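Local coordinates for citrate synthase (Thermotoga maritima, PDB 2P2W), which probably catalyses the condensation of acetyl-CoA with oxaloacetate and water to give citrate and CoA in the tricarboxylic acid cycle, at residues S15-D20 with L173-I178; S146-F151 with L165-F170; M221-G226 with S274-I279. All coordinates share one frame; numbering follows the deposited sequence.

In the fold
Contacts 1 and 2 adjoin in the sequence, since helix 163-173 supplies one wall of contact 2 and the loop after it leads into contact 1; contact 2 is nested along the chain inside the loop that contact 1 closes, and their centres lie 20 Å apart. Contact 3 follows later, its centre 30 Å from contact 1 and 25 Å from contact 2. Contact 1 borders the ligand site: the side chain of Q176 is about 3 Å from that of H250, a predicted active-site residue, and about 3 Å from a bound citrate anion, probably from the crystallisation medium. Between side chains, Q176, L222 and F170 are about 9, 10 and 12 Å from D300, also predicted catalytic.

Contact 1 (S15-D20 with L173-I178); sequences SICYLD and LMEQDI
C17 and E175 both hold their side chains anti to the backbone N (chi1 153° for the glutamate), and a bend farther along E175 (chi2 75°) folds its carboxylate back against the cysteine. E175 OE2 thereby comes within 3.1 Å of C17 CB, while C17 SG packs against the backbone at Q176 and D177, 3.7 Å from D177 N. I16 crosses the glutamate at about a right angle and sets CG2 3.8 Å from E175 CD. The buried E175 OE2 accepts two bonds: from D177 N over 2.8 Å, 57° out of the carboxylate plane, and from H332 NE2.

Farther along the strand, L19 lies across the extended Q176 chain, with CD2 3.9 Å from Q176 CG and CD1 beside the amide. That amide has its own partners, Y253 at OE1 and the citrate anion at NE2. At D177 the link is through water: one molecule donates to C17 O and, at 2.9 Å, to D177 OD1, while a second, 2.9 Å from C17 O, reaches OD1 only weakly. T346 and S347 of the second subunit bond to D177 OD2 and OD1 respectively. Strand 17-20, at the edge of the antiparallel sheet within this chain, thus backs an interhelical loop at the subunit boundary, consistent with the dimeric active site of citrate synthases.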
ATOM      1  N   SER A  15       7.523 -15.772 -14.310  1.00 22.73           N
ATOM      2  CA  SER A  15       7.394 -17.202 -14.528  1.00 23.60           C
ATOM      3  C   SER A  15       6.542 -17.866 -13.436  1.00 22.93           C
ATOM      4  O   SER A  15       6.465 -19.085 -13.325  1.00 23.56           O
ATOM      5  CB  SER A  15       8.797 -17.805 -14.530  1.00 25.88           C
ATOM      6  OG  SER A  15       9.352 -17.715 -13.216  1.00 31.47           O
ATOM      7  N   ILE A  16       5.910 -17.024 -12.586  1.00 22.19           N
ATOM      8  CA  ILE A  16       5.147 -17.548 -11.449  1.00 21.89           C
ATOM      9  C   ILE A  16       3.782 -18.110 -11.859  1.00 22.00           C
ATOM     10  O   ILE A  16       3.384 -19.200 -11.469  1.00 22.63           O
ATOM     11  CB  ILE A  16       4.932 -16.413 -10.450  1.00 21.77           C
ATOM     12  CG1 ILE A  16       6.262 -15.978  -9.833  1.00 21.20           C
ATOM     13  CG2 ILE A  16       4.016 -16.894  -9.307  1.00 20.39           C
ATOM     14  CD1 ILE A  16       6.097 -14.774  -8.906  1.00 20.10           C
ATOM     15  N   CYS A  17       3.036 -17.358 -12.656  1.00 22.17           N
ATOM     16  CA  CYS A  17       1.687 -17.773 -13.007  1.00 21.77           C
ATOM     17  C   CYS A  17       1.223 -17.348 -14.387  1.00 22.55           C
ATOM     18  O   CYS A  17       1.464 -16.223 -14.819  1.00 21.06           O
ATOM     19  CB  CYS A  17       0.732 -17.217 -11.948  1.00 22.24           C
ATOM     20  SG  CYS A  17      -1.014 -17.099 -12.399  1.00 22.62           S
ATOM     21  N   TYR A  18       0.557 -18.267 -15.077  1.00 22.08           N
ATOM     22  CA  TYR A  18       0.018 -17.974 -16.394  1.00 23.64           C
ATOM     23  C   TYR A  18      -1.494 -17.905 -16.271  1.00 23.15           C
ATOM     24  O   TYR A  18      -2.143 -18.872 -15.865  1.00 23.34           O
ATOM     25  CB  TYR A  18       0.412 -19.047 -17.413  1.00 26.13           C
ATOM     26  CG  TYR A  18      -0.257 -18.856 -18.762  1.00 29.10           C
ATOM     27  CD1 TYR A  18      -0.257 -17.610 -19.392  1.00 31.44           C
ATOM     28  CD2 TYR A  18      -0.913 -19.912 -19.393  1.00 29.31           C
ATOM     29  CE1 TYR A  18      -0.898 -17.419 -20.619  1.00 33.97           C
ATOM     30  CE2 TYR A  18      -1.557 -19.734 -20.619  1.00 32.67           C
ATOM     31  CZ  TYR A  18      -1.548 -18.487 -21.224  1.00 34.11           C
ATOM     32  OH  TYR A  18      -2.197 -18.308 -22.426  1.00 36.63           O
ATOM     33  N   LEU A  19      -2.043 -16.744 -16.608  1.00 21.41           N
ATOM     34  CA  LEU A  19      -3.476 -16.512 -16.550  1.00 22.29           C
ATOM     35  C   LEU A  19      -4.023 -16.471 -17.974  1.00 21.89           C
ATOM     36  O   LEU A  19      -3.745 -15.535 -18.721  1.00 21.59           O
ATOM     37  CB  LEU A  19      -3.753 -15.185 -15.846  1.00 23.45           C
ATOM     38  CG  LEU A  19      -5.198 -14.690 -15.791  1.00 25.87           C
ATOM     39  CD1 LEU A  19      -6.083 -15.736 -15.142  1.00 25.09           C
ATOM     40  CD2 LEU A  19      -5.249 -13.382 -15.014  1.00 26.26           C
ATOM     41  N   ASP A  20      -4.788 -17.493 -18.346  1.00 20.53           N
ATOM     42  CA  ASP A  20      -5.371 -17.567 -19.681  1.00 21.90           C
ATOM     43  C   ASP A  20      -6.809 -17.066 -19.601  1.00 21.06           C
ATOM     44  O   ASP A  20      -7.731 -17.845 -19.375  1.00 21.89           O
ATOM     45  CB  ASP A  20      -5.351 -19.013 -20.180  1.00 22.42           C
ATOM     46  CG  ASP A  20      -5.839 -19.149 -21.612  1.00 23.43           C
ATOM     47  OD1 ASP A  20      -6.509 -18.224 -22.111  1.00 23.55           O
ATOM     48  OD2 ASP A  20      -5.560 -20.194 -22.234  1.00 22.96           O
ATOM     49  N   LEU A 173      -6.787 -19.486  -4.167  1.00 15.51           N
ATOM     50  CA  LEU A 173      -6.607 -18.047  -3.991  1.00 15.86           C
ATOM     51  C   LEU A 173      -5.173 -17.563  -3.775  1.00 16.18           C
ATOM     52  O   LEU A 173      -4.943 -16.367  -3.631  1.00 18.16           O
ATOM     53  CB  LEU A 173      -7.456 -17.574  -2.803  1.00 15.44           C
ATOM     54  CG  LEU A 173      -8.971 -17.763  -2.888  1.00 17.81           C
ATOM     55  CD1 LEU A 173      -9.591 -17.623  -1.497  1.00 15.85           C
ATOM     56  CD2 LEU A 173      -9.558 -16.734  -3.847  1.00 16.91           C
ATOM     57  N   MET A 174      -4.206 -18.469  -3.754  1.00 16.87           N
ATOM     58  CA  MET A 174      -2.831 -18.059  -3.506  1.00 18.04           C
ATOM     59  C   MET A 174      -2.204 -17.111  -4.515  1.00 19.28           C
ATOM     60  O   MET A 174      -1.415 -16.243  -4.141  1.00 19.41           O
ATOM     61  CB  MET A 174      -1.914 -19.275  -3.400  1.00 18.75           C
ATOM     62  CG  MET A 174      -1.973 -20.002  -2.086  1.00 20.21           C
ATOM     63  SD  MET A 174      -0.704 -21.277  -2.036  1.00 20.88           S
ATOM     64  CE  MET A 174      -1.066 -22.022  -0.455  1.00 19.84           C
ATOM     65  N   GLU A 175      -2.557 -17.253  -5.785  1.00 19.05           N
ATOM     66  CA  GLU A 175      -1.906 -16.436  -6.799  1.00 19.66           C
ATOM     67  C   GLU A 175      -2.673 -16.223  -8.100  1.00 20.14           C
ATOM     68  O   GLU A 175      -3.374 -17.120  -8.564  1.00 20.08           O
ATOM     69  CB  GLU A 175      -0.558 -17.097  -7.115  1.00 20.25           C
ATOM     70  CG  GLU A 175      -0.014 -16.841  -8.505  1.00 20.31           C
ATOM     71  CD  GLU A 175       0.546 -15.449  -8.655  1.00 20.68           C
ATOM     72  OE1 GLU A 175       0.849 -14.827  -7.617  1.00 18.50           O
ATOM     73  OE2 GLU A 175       0.689 -14.987  -9.811  1.00 19.35           O
ATOM     74  N   GLN A 176      -2.540 -15.029  -8.680  1.00 19.84           N
ATOM     75  CA  GLN A 176      -3.164 -14.748  -9.971  1.00 19.94           C
ATOM     76  C   GLN A 176      -2.628 -13.537 -10.730  1.00 20.04           C
ATOM     77  O   GLN A 176      -3.319 -12.533 -10.913  1.00 19.79           O
ATOM     78  CB  GLN A 176      -4.689 -14.637  -9.872  1.00 19.61           C
ATOM     79  CG  GLN A 176      -5.310 -14.578 -11.277  1.00 20.61           C
ATOM     80  CD  GLN A 176      -6.762 -15.006 -11.326  1.00 20.60           C
ATOM     81  OE1 GLN A 176      -7.073 -16.192 -11.433  1.00 18.41           O
ATOM     82  NE2 GLN A 176      -7.661 -14.031 -11.247  1.00 19.53           N
ATOM     83  N   ASP A 177      -1.379 -13.647 -11.167  1.00 20.15           N
ATOM     84  CA  ASP A 177      -0.746 -12.607 -11.967  1.00 20.75           C
ATOM     85  C   ASP A 177      -0.727 -11.225 -11.306  1.00 20.23           C
ATOM     86  O   ASP A 177      -0.637 -11.108 -10.081  1.00 18.04           O
ATOM     87  CB  ASP A 177      -1.447 -12.552 -13.333  1.00 23.73           C
ATOM     88  CG  ASP A 177      -0.586 -11.930 -14.417  1.00 27.61           C
ATOM     89  OD1 ASP A 177       0.594 -12.319 -14.545  1.00 28.72           O
ATOM     90  OD2 ASP A 177      -1.102 -11.060 -15.150  1.00 31.13           O
ATOM     91  N   ILE A 178      -0.827 -10.175 -12.118  1.00 19.34           N
ATOM     92  CA  ILE A 178      -0.761  -8.819 -11.591  1.00 18.70           C
ATOM     93  C   ILE A 178      -2.101  -8.149 -11.306  1.00 18.88           C
ATOM     94  O   ILE A 178      -2.462  -7.148 -11.933  1.00 18.61           O
ATOM     95  CB  ILE A 178       0.073  -7.915 -12.525  1.00 18.33           C
ATOM     96  CG1 ILE A 178       1.272  -8.697 -13.071  1.00 19.50           C
ATOM     97  CG2 ILE A 178       0.569  -6.698 -11.759  1.00 17.95           C
ATOM     98  CD1 ILE A 178       2.217  -9.251 -12.002  1.00 18.65           C
TER
HETATM   99  O   HOH W   1       2.512 -13.935 -13.092  1.00 32.51           O
HETATM  100  O   HOH W   2       2.392 -14.223 -16.678  1.00 37.04           O

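Contact 2 (S146-F151 with L165-F170); sequences SHVENF and LLESAF
V148 points its two methyls at different neighbours on helix 165-170. CG1, anti to the backbone N (chi1 -178°), meets L166 CD2 at 4.0 Å, whereas CG2 lies in the plane of the F170 ring and touches its edge, 3.8 Å from CD2. L166 straddles the boundary: its CD1 sits over one face of the F170 ring, offset toward the rim, and its CD2 comes 4.2 Å from F151 CD2, at the edge of that ring, the two side chains crossing at about a right angle. The helix axes pass 9.9 Å apart at 122°.

E167 closes another border of this apolar patch, its chain lying obliquely across V148 with OE2 3.6 Å from V148 CG2. A water donates to E167 OE2 over 2.8 Å and accepts from V148 N and S146 OG, bridging to the first turn of helix 147-151. S146 and E149 form a capping box there, through E149 N to S146 OG and S146 N to E149 OE1. With F42 N as a further donor to OE2, and the amino end of a helix close by, the carboxylate of E167 is likely to be stabilised as the anion.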
ATOM      1  N   SER A 146      -1.165 -29.123  10.750  1.00 20.97           N
ATOM      2  CA  SER A 146      -0.783 -28.457   9.503  1.00 22.58           C
ATOM      3  C   SER A 146      -1.199 -26.989   9.560  1.00 21.28           C
ATOM      4  O   SER A 146      -1.928 -26.584  10.464  1.00 20.18           O
ATOM      5  CB  SER A 146      -1.460 -29.131   8.306  1.00 23.82           C
ATOM      6  OG  SER A 146      -2.824 -28.752   8.208  1.00 28.07           O
ATOM      7  N   HIS A 147      -0.729 -26.199   8.596  1.00 21.00           N
ATOM      8  CA  HIS A 147      -1.042 -24.768   8.528  1.00 19.31           C
ATOM      9  C   HIS A 147      -2.548 -24.484   8.593  1.00 19.52           C
ATOM     10  O   HIS A 147      -2.996 -23.651   9.384  1.00 19.57           O
ATOM     11  CB  HIS A 147      -0.459 -24.176   7.237  1.00 19.83           C
ATOM     12  CG  HIS A 147      -0.481 -22.678   7.180  1.00 20.88           C
ATOM     13  ND1 HIS A 147       0.245 -21.885   8.046  1.00 21.37           N
ATOM     14  CD2 HIS A 147      -1.118 -21.827   6.340  1.00 21.44           C
ATOM     15  CE1 HIS A 147       0.057 -20.612   7.739  1.00 21.18           C
ATOM     16  NE2 HIS A 147      -0.765 -20.550   6.708  1.00 20.16           N
ATOM     17  N   VAL A 148      -3.326 -25.175   7.763  1.00 18.15           N
ATOM     18  CA  VAL A 148      -4.775 -24.972   7.722  1.00 19.19           C
ATOM     19  C   VAL A 148      -5.487 -25.637   8.908  1.00 19.57           C
ATOM     20  O   VAL A 148      -6.387 -25.045   9.505  1.00 19.25           O
ATOM     21  CB  VAL A 148      -5.362 -25.493   6.389  1.00 18.31           C
ATOM     22  CG1 VAL A 148      -6.863 -25.246   6.338  1.00 18.90           C
ATOM     23  CG2 VAL A 148      -4.675 -24.797   5.219  1.00 17.38           C
ATOM     24  N   GLU A 149      -5.090 -26.861   9.248  1.00 20.39           N
ATOM     25  CA  GLU A 149      -5.686 -27.561  10.391  1.00 21.96           C
ATOM     26  C   GLU A 149      -5.541 -26.680  11.623  1.00 20.64           C
ATOM     27  O   GLU A 149      -6.486 -26.482  12.390  1.00 19.85           O
ATOM     28  CB  GLU A 149      -4.948 -28.873  10.678  1.00 24.42           C
ATOM     29  CG  GLU A 149      -5.396 -30.066   9.879  1.00 30.91           C
ATOM     30  CD  GLU A 149      -4.590 -31.309  10.215  1.00 33.42           C
ATOM     31  OE1 GLU A 149      -3.470 -31.177  10.770  1.00 29.44           O
ATOM     32  OE2 GLU A 149      -5.072 -32.421   9.912  1.00 37.41           O
ATOM     33  N   ASN A 150      -4.333 -26.161  11.808  1.00 19.64           N
ATOM     34  CA  ASN A 150      -4.038 -25.322  12.954  1.00 18.96           C
ATOM     35  C   ASN A 150      -4.844 -24.034  12.994  1.00 19.53           C
ATOM     36  O   ASN A 150      -5.234 -23.570  14.070  1.00 18.65           O
ATOM     37  CB  ASN A 150      -2.557 -24.975  12.996  1.00 19.65           C
ATOM     38  CG  ASN A 150      -2.219 -24.097  14.173  1.00 21.99           C
ATOM     39  OD1 ASN A 150      -2.282 -24.525  15.328  1.00 21.11           O
ATOM     40  ND2 ASN A 150      -1.831 -22.861  13.886  1.00 18.85           N
ATOM     41  N   PHE A 151      -5.075 -23.438  11.829  1.00 18.45           N
ATOM     42  CA  PHE A 151      -5.851 -22.208  11.787  1.00 19.26           C
ATOM     43  C   PHE A 151      -7.250 -22.507  12.304  1.00 20.02           C
ATOM     44  O   PHE A 151      -7.779 -21.798  13.161  1.00 19.16           O
ATOM     45  CB  PHE A 151      -5.931 -21.665  10.359  1.00 20.31           C
ATOM     46  CG  PHE A 151      -6.852 -20.488  10.214  1.00 20.53           C
ATOM     47  CD1 PHE A 151      -6.798 -19.430  11.117  1.00 20.97           C
ATOM     48  CD2 PHE A 151      -7.774 -20.434   9.173  1.00 23.90           C
ATOM     49  CE1 PHE A 151      -7.650 -18.333  10.989  1.00 23.14           C
ATOM     50  CE2 PHE A 151      -8.633 -19.339   9.033  1.00 23.24           C
ATOM     51  CZ  PHE A 151      -8.569 -18.288   9.944  1.00 24.57           C
ATOM     52  N   LEU A 165     -11.908 -28.596   2.582  1.00 20.95           N
ATOM     53  CA  LEU A 165     -12.557 -27.658   1.673  1.00 19.78           C
ATOM     54  C   LEU A 165     -11.888 -26.287   1.795  1.00 20.59           C
ATOM     55  O   LEU A 165     -11.644 -25.611   0.793  1.00 19.53           O
ATOM     56  CB  LEU A 165     -14.051 -27.557   2.002  1.00 21.80           C
ATOM     57  CG  LEU A 165     -14.797 -28.896   2.113  1.00 24.05           C
ATOM     58  CD1 LEU A 165     -16.281 -28.632   2.349  1.00 24.42           C
ATOM     59  CD2 LEU A 165     -14.583 -29.726   0.852  1.00 23.06           C
ATOM     60  N   LEU A 166     -11.593 -25.881   3.026  1.00 19.03           N
ATOM     61  CA  LEU A 166     -10.936 -24.601   3.267  1.00 20.00           C
ATOM     62  C   LEU A 166      -9.541 -24.600   2.647  1.00 19.98           C
ATOM     63  O   LEU A 166      -9.117 -23.606   2.063  1.00 21.16           O
ATOM     64  CB  LEU A 166     -10.828 -24.324   4.773  1.00 19.19           C
ATOM     65  CG  LEU A 166     -10.070 -23.049   5.167  1.00 20.54           C
ATOM     66  CD1 LEU A 166     -10.719 -21.845   4.508  1.00 20.41           C
ATOM     67  CD2 LEU A 166     -10.064 -22.888   6.682  1.00 19.93           C
ATOM     68  N   GLU A 167      -8.832 -25.720   2.767  1.00 19.53           N
ATOM     69  CA  GLU A 167      -7.488 -25.821   2.208  1.00 19.16           C
ATOM     70  C   GLU A 167      -7.522 -25.679   0.680  1.00 19.03           C
ATOM     71  O   GLU A 167      -6.692 -24.975   0.097  1.00 17.26           O
ATOM     72  CB  GLU A 167      -6.848 -27.153   2.616  1.00 20.42           C
ATOM     73  CG  GLU A 167      -5.426 -27.348   2.111  1.00 21.23           C
ATOM     74  CD  GLU A 167      -4.529 -27.997   3.154  1.00 25.45           C
ATOM     75  OE1 GLU A 167      -4.987 -28.941   3.833  1.00 25.36           O
ATOM     76  OE2 GLU A 167      -3.364 -27.569   3.291  1.00 22.59           O
ATOM     77  N   SER A 168      -8.477 -26.344   0.032  1.00 17.57           N
ATOM     78  CA  SER A 168      -8.599 -26.241  -1.422  1.00 18.23           C
ATOM     79  C   SER A 168      -8.850 -24.780  -1.795  1.00 18.52           C
ATOM     80  O   SER A 168      -8.289 -24.271  -2.765  1.00 18.93           O
ATOM     81  CB  SER A 168      -9.759 -27.103  -1.939  1.00 19.71           C
ATOM     82  OG  SER A 168      -9.467 -28.484  -1.830  1.00 20.05           O
ATOM     83  N   ALA A 169      -9.694 -24.109  -1.015  1.00 18.10           N
ATOM     84  CA  ALA A 169     -10.014 -22.704  -1.265  1.00 17.90           C
ATOM     85  C   ALA A 169      -8.769 -21.827  -1.177  1.00 18.10           C
ATOM     86  O   ALA A 169      -8.548 -20.963  -2.030  1.00 18.48           O
ATOM     87  CB  ALA A 169     -11.066 -22.220  -0.272  1.00 17.29           C
ATOM     88  N   PHE A 170      -7.956 -22.035  -0.144  1.00 17.37           N
ATOM     89  CA  PHE A 170      -6.739 -21.239  -0.003  1.00 17.29           C
ATOM     90  C   PHE A 170      -5.836 -21.423  -1.221  1.00 18.32           C
ATOM     91  O   PHE A 170      -5.332 -20.452  -1.788  1.00 18.83           O
ATOM     92  CB  PHE A 170      -5.963 -21.632   1.255  1.00 17.59           C
ATOM     93  CG  PHE A 170      -6.538 -21.082   2.530  1.00 17.88           C
ATOM     94  CD1 PHE A 170      -7.114 -19.816   2.569  1.00 17.97           C
ATOM     95  CD2 PHE A 170      -6.432 -21.809   3.716  1.00 18.20           C
ATOM     96  CE1 PHE A 170      -7.573 -19.278   3.770  1.00 18.96           C
ATOM     97  CE2 PHE A 170      -6.887 -21.282   4.920  1.00 19.29           C
ATOM     98  CZ  PHE A 170      -7.458 -20.012   4.949  1.00 19.76           C
TER
HETATM   99  O   HOH W   3      -2.184 -26.893   5.777  1.00 20.35           O

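Contact 3 (M221-G226 with S274-I279); sequences MLEEIG and SKLFRI
Helices 221-225 and 275-279 cross at 79° with their axes 9.6 Å apart, bringing L222 and I279 together, and G226 ends the first helix with a positive phi of 88°. A side chain at G226 would be pressed against the carbonyl oxygen of I225, so the turn suits a residue without one. I279 fills the junction. Its extended CG1-CD1 arm (chi2 171°) runs to the carboxyl end of the opposing helix, where CD1 lies 3.5 Å from L222 O and 3.5 Å from G226 O. The CG2 branch meets L222 CD2 at 3.8 Å and I225 CB at 4.2 Å, each of these side chains sliding past the isoleucine in the opposite direction.

L276, one turn earlier, crosses L222 at about a right angle: its CD2 stands 4.0 Å from L222 CB, and L222 CD1 reaches over to the backbone at L276 O, 3.7 Å away. Without the CG1-CD1 arm and the CG2 methyl of I279, an alanine here is likely to open a gap between L222, I225 and the carboxyl end of helix 221-225.

Toward solvent, E223 lies obliquely across L276, its CG and OE2 both near L276 CD2, and OE2 also forms a salt bridge with R314; K275 passes near G226 O and pairs with E228. S274 caps the second helix, its OG accepting from F277 N at 3.0 Å, and also bonds E309. V305 of helix 299-309 packs on L222 and S274. The contact is apolar helix-helix packing, joining the end of one helix to the start of another, within the predominantly alpha-helical fold of citrate synthases.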
ATOM      1  N   MET A 221     -25.613  -9.039  -0.601  1.00 16.89           N
ATOM      2  CA  MET A 221     -26.254  -8.853  -1.896  1.00 18.42           C
ATOM      3  C   MET A 221     -27.210 -10.012  -2.142  1.00 18.17           C
ATOM      4  O   MET A 221     -28.338  -9.816  -2.597  1.00 18.43           O
ATOM      5  CB  MET A 221     -25.210  -8.806  -3.010  1.00 19.58           C
ATOM      6  CG  MET A 221     -25.812  -8.669  -4.395  1.00 20.69           C
ATOM      7  SD  MET A 221     -24.652  -9.118  -5.695  1.00 24.70           S
ATOM      8  CE  MET A 221     -24.576 -10.886  -5.485  1.00 21.88           C
ATOM      9  N   LEU A 222     -26.751 -11.222  -1.840  1.00 16.86           N
ATOM     10  CA  LEU A 222     -27.577 -12.411  -2.019  1.00 17.77           C
ATOM     11  C   LEU A 222     -28.833 -12.304  -1.154  1.00 18.77           C
ATOM     12  O   LEU A 222     -29.933 -12.650  -1.588  1.00 18.82           O
ATOM     13  CB  LEU A 222     -26.777 -13.668  -1.646  1.00 17.17           C
ATOM     14  CG  LEU A 222     -25.562 -13.951  -2.539  1.00 19.14           C
ATOM     15  CD1 LEU A 222     -24.784 -15.155  -2.009  1.00 18.79           C
ATOM     16  CD2 LEU A 222     -26.029 -14.190  -3.969  1.00 19.16           C
ATOM     17  N   GLU A 223     -28.669 -11.814   0.071  1.00 18.61           N
ATOM     18  CA  GLU A 223     -29.798 -11.666   0.979  1.00 20.32           C
ATOM     19  C   GLU A 223     -30.732 -10.562   0.496  1.00 21.40           C
ATOM     20  O   GLU A 223     -31.956 -10.651   0.661  1.00 21.11           O
ATOM     21  CB  GLU A 223     -29.280 -11.411   2.401  1.00 20.55           C
ATOM     22  CG  GLU A 223     -28.778 -12.716   3.029  1.00 22.44           C
ATOM     23  CD  GLU A 223     -27.778 -12.549   4.165  1.00 23.88           C
ATOM     24  OE1 GLU A 223     -27.292 -11.427   4.396  1.00 21.43           O
ATOM     25  OE2 GLU A 223     -27.457 -13.570   4.810  1.00 23.52           O
ATOM     26  N   GLU A 224     -30.156  -9.536  -0.128  1.00 21.39           N
ATOM     27  CA  GLU A 224     -30.940  -8.429  -0.661  1.00 21.89           C
ATOM     28  C   GLU A 224     -31.842  -8.973  -1.767  1.00 21.48           C
ATOM     29  O   GLU A 224     -32.991  -8.551  -1.911  1.00 22.31           O
ATOM     30  CB  GLU A 224     -30.016  -7.353  -1.238  1.00 23.53           C
ATOM     31  CG  GLU A 224     -30.715  -6.041  -1.527  1.00 26.68           C
ATOM     32  CD  GLU A 224     -29.848  -5.078  -2.321  1.00 28.10           C
ATOM     33  OE1 GLU A 224     -28.625  -5.032  -2.073  1.00 28.59           O
ATOM     34  OE2 GLU A 224     -30.395  -4.360  -3.181  1.00 29.38           O
ATOM     35  N   ILE A 225     -31.311  -9.905  -2.554  1.00 20.46           N
ATOM     36  CA  ILE A 225     -32.085 -10.518  -3.630  1.00 21.14           C
ATOM     37  C   ILE A 225     -33.194 -11.346  -2.975  1.00 21.48           C
ATOM     38  O   ILE A 225     -34.338 -11.365  -3.439  1.00 19.77           O
ATOM     39  CB  ILE A 225     -31.199 -11.428  -4.507  1.00 21.84           C
ATOM     40  CG1 ILE A 225     -30.098 -10.591  -5.175  1.00 22.47           C
ATOM     41  CG2 ILE A 225     -32.048 -12.122  -5.560  1.00 22.26           C
ATOM     42  CD1 ILE A 225     -29.074 -11.404  -5.938  1.00 21.02           C
ATOM     43  N   GLY A 226     -32.835 -12.036  -1.896  1.00 21.62           N
ATOM     44  CA  GLY A 226     -33.808 -12.819  -1.153  1.00 21.61           C
ATOM     45  C   GLY A 226     -34.056 -14.251  -1.568  1.00 21.95           C
ATOM     46  O   GLY A 226     -34.056 -15.144  -0.721  1.00 21.13           O
ATOM     47  N   SER A 274     -27.716 -24.831   1.021  1.00 18.55           N
ATOM     48  CA  SER A 274     -27.446 -23.509   1.558  1.00 18.10           C
ATOM     49  C   SER A 274     -28.283 -22.494   0.774  1.00 19.38           C
ATOM     50  O   SER A 274     -28.213 -22.441  -0.459  1.00 18.57           O
ATOM     51  CB  SER A 274     -25.963 -23.170   1.403  1.00 18.24           C
ATOM     52  OG  SER A 274     -25.779 -21.767   1.323  1.00 19.61           O
ATOM     53  N   LYS A 275     -29.080 -21.705   1.488  1.00 19.46           N
ATOM     54  CA  LYS A 275     -29.925 -20.689   0.861  1.00 20.68           C
ATOM     55  C   LYS A 275     -29.052 -19.731   0.047  1.00 21.06           C
ATOM     56  O   LYS A 275     -29.404 -19.342  -1.065  1.00 20.41           O
ATOM     57  CB  LYS A 275     -30.692 -19.917   1.944  1.00 21.09           C
ATOM     58  CG  LYS A 275     -31.529 -18.739   1.459  1.00 22.33           C
ATOM     59  CD  LYS A 275     -32.852 -19.158   0.828  1.00 22.85           C
ATOM     60  CE  LYS A 275     -32.789 -19.206  -0.689  1.00 21.89           C
ATOM     61  NZ  LYS A 275     -34.105 -19.642  -1.256  1.00 22.42           N
ATOM     62  N   LEU A 276     -27.909 -19.355   0.612  1.00 21.28           N
ATOM     63  CA  LEU A 276     -26.987 -18.454  -0.072  1.00 21.03           C
ATOM     64  C   LEU A 276     -26.519 -19.076  -1.382  1.00 19.50           C
ATOM     65  O   LEU A 276     -26.509 -18.422  -2.426  1.00 17.92           O
ATOM     66  CB  LEU A 276     -25.778 -18.150   0.823  1.00 19.41           C
ATOM     67  CG  LEU A 276     -26.081 -17.321   2.076  1.00 20.28           C
ATOM     68  CD1 LEU A 276     -24.841 -17.222   2.962  1.00 19.56           C
ATOM     69  CD2 LEU A 276     -26.555 -15.927   1.656  1.00 19.39           C
ATOM     70  N   PHE A 277     -26.134 -20.347  -1.331  1.00 19.62           N
ATOM     71  CA  PHE A 277     -25.671 -21.020  -2.530  1.00 19.02           C
ATOM     72  C   PHE A 277     -26.770 -21.080  -3.590  1.00 19.42           C
ATOM     73  O   PHE A 277     -26.512 -20.820  -4.764  1.00 17.91           O
ATOM     74  CB  PHE A 277     -25.187 -22.436  -2.205  1.00 18.94           C
ATOM     75  CG  PHE A 277     -24.740 -23.211  -3.413  1.00 19.25           C
ATOM     76  CD1 PHE A 277     -23.701 -22.739  -4.213  1.00 19.12           C
ATOM     77  CD2 PHE A 277     -25.362 -24.407  -3.760  1.00 19.75           C
ATOM     78  CE1 PHE A 277     -23.288 -23.449  -5.345  1.00 18.70           C
ATOM     79  CE2 PHE A 277     -24.958 -25.121  -4.886  1.00 19.38           C
ATOM     80  CZ  PHE A 277     -23.919 -24.641  -5.682  1.00 19.19           C
ATOM     81  N   ARG A 278     -27.990 -21.415  -3.179  1.00 19.11           N
ATOM     82  CA  ARG A 278     -29.106 -21.511  -4.123  1.00 19.59           C
ATOM     83  C   ARG A 278     -29.294 -20.185  -4.862  1.00 18.74           C
ATOM     84  O   ARG A 278     -29.488 -20.160  -6.076  1.00 18.57           O
ATOM     85  CB  ARG A 278     -30.414 -21.867  -3.399  1.00 19.98           C
ATOM     86  CG  ARG A 278     -30.451 -23.222  -2.681  1.00 23.01           C
ATOM     87  CD  ARG A 278     -30.491 -24.408  -3.637  1.00 25.85           C
ATOM     88  NE  ARG A 278     -30.717 -25.683  -2.941  1.00 26.49           N
ATOM     89  CZ  ARG A 278     -31.911 -26.166  -2.595  1.00 27.41           C
ATOM     90  NH1 ARG A 278     -33.019 -25.495  -2.875  1.00 29.77           N
ATOM     91  NH2 ARG A 278     -31.997 -27.330  -1.959  1.00 26.12           N
ATOM     92  N   ILE A 279     -29.246 -19.084  -4.122  1.00 17.03           N
ATOM     93  CA  ILE A 279     -29.421 -17.767  -4.727  1.00 17.17           C
ATOM     94  C   ILE A 279     -28.269 -17.440  -5.684  1.00 16.86           C
ATOM     95  O   ILE A 279     -28.491 -16.983  -6.805  1.00 17.31           O
ATOM     96  CB  ILE A 279     -29.527 -16.668  -3.637  1.00 17.75           C
ATOM     97  CG1 ILE A 279     -30.735 -16.953  -2.737  1.00 16.96           C
ATOM     98  CG2 ILE A 279     -29.675 -15.287  -4.283  1.00 16.10           C
ATOM     99  CD1 ILE A 279     -30.824 -16.072  -1.500  1.00 16.62           C
TER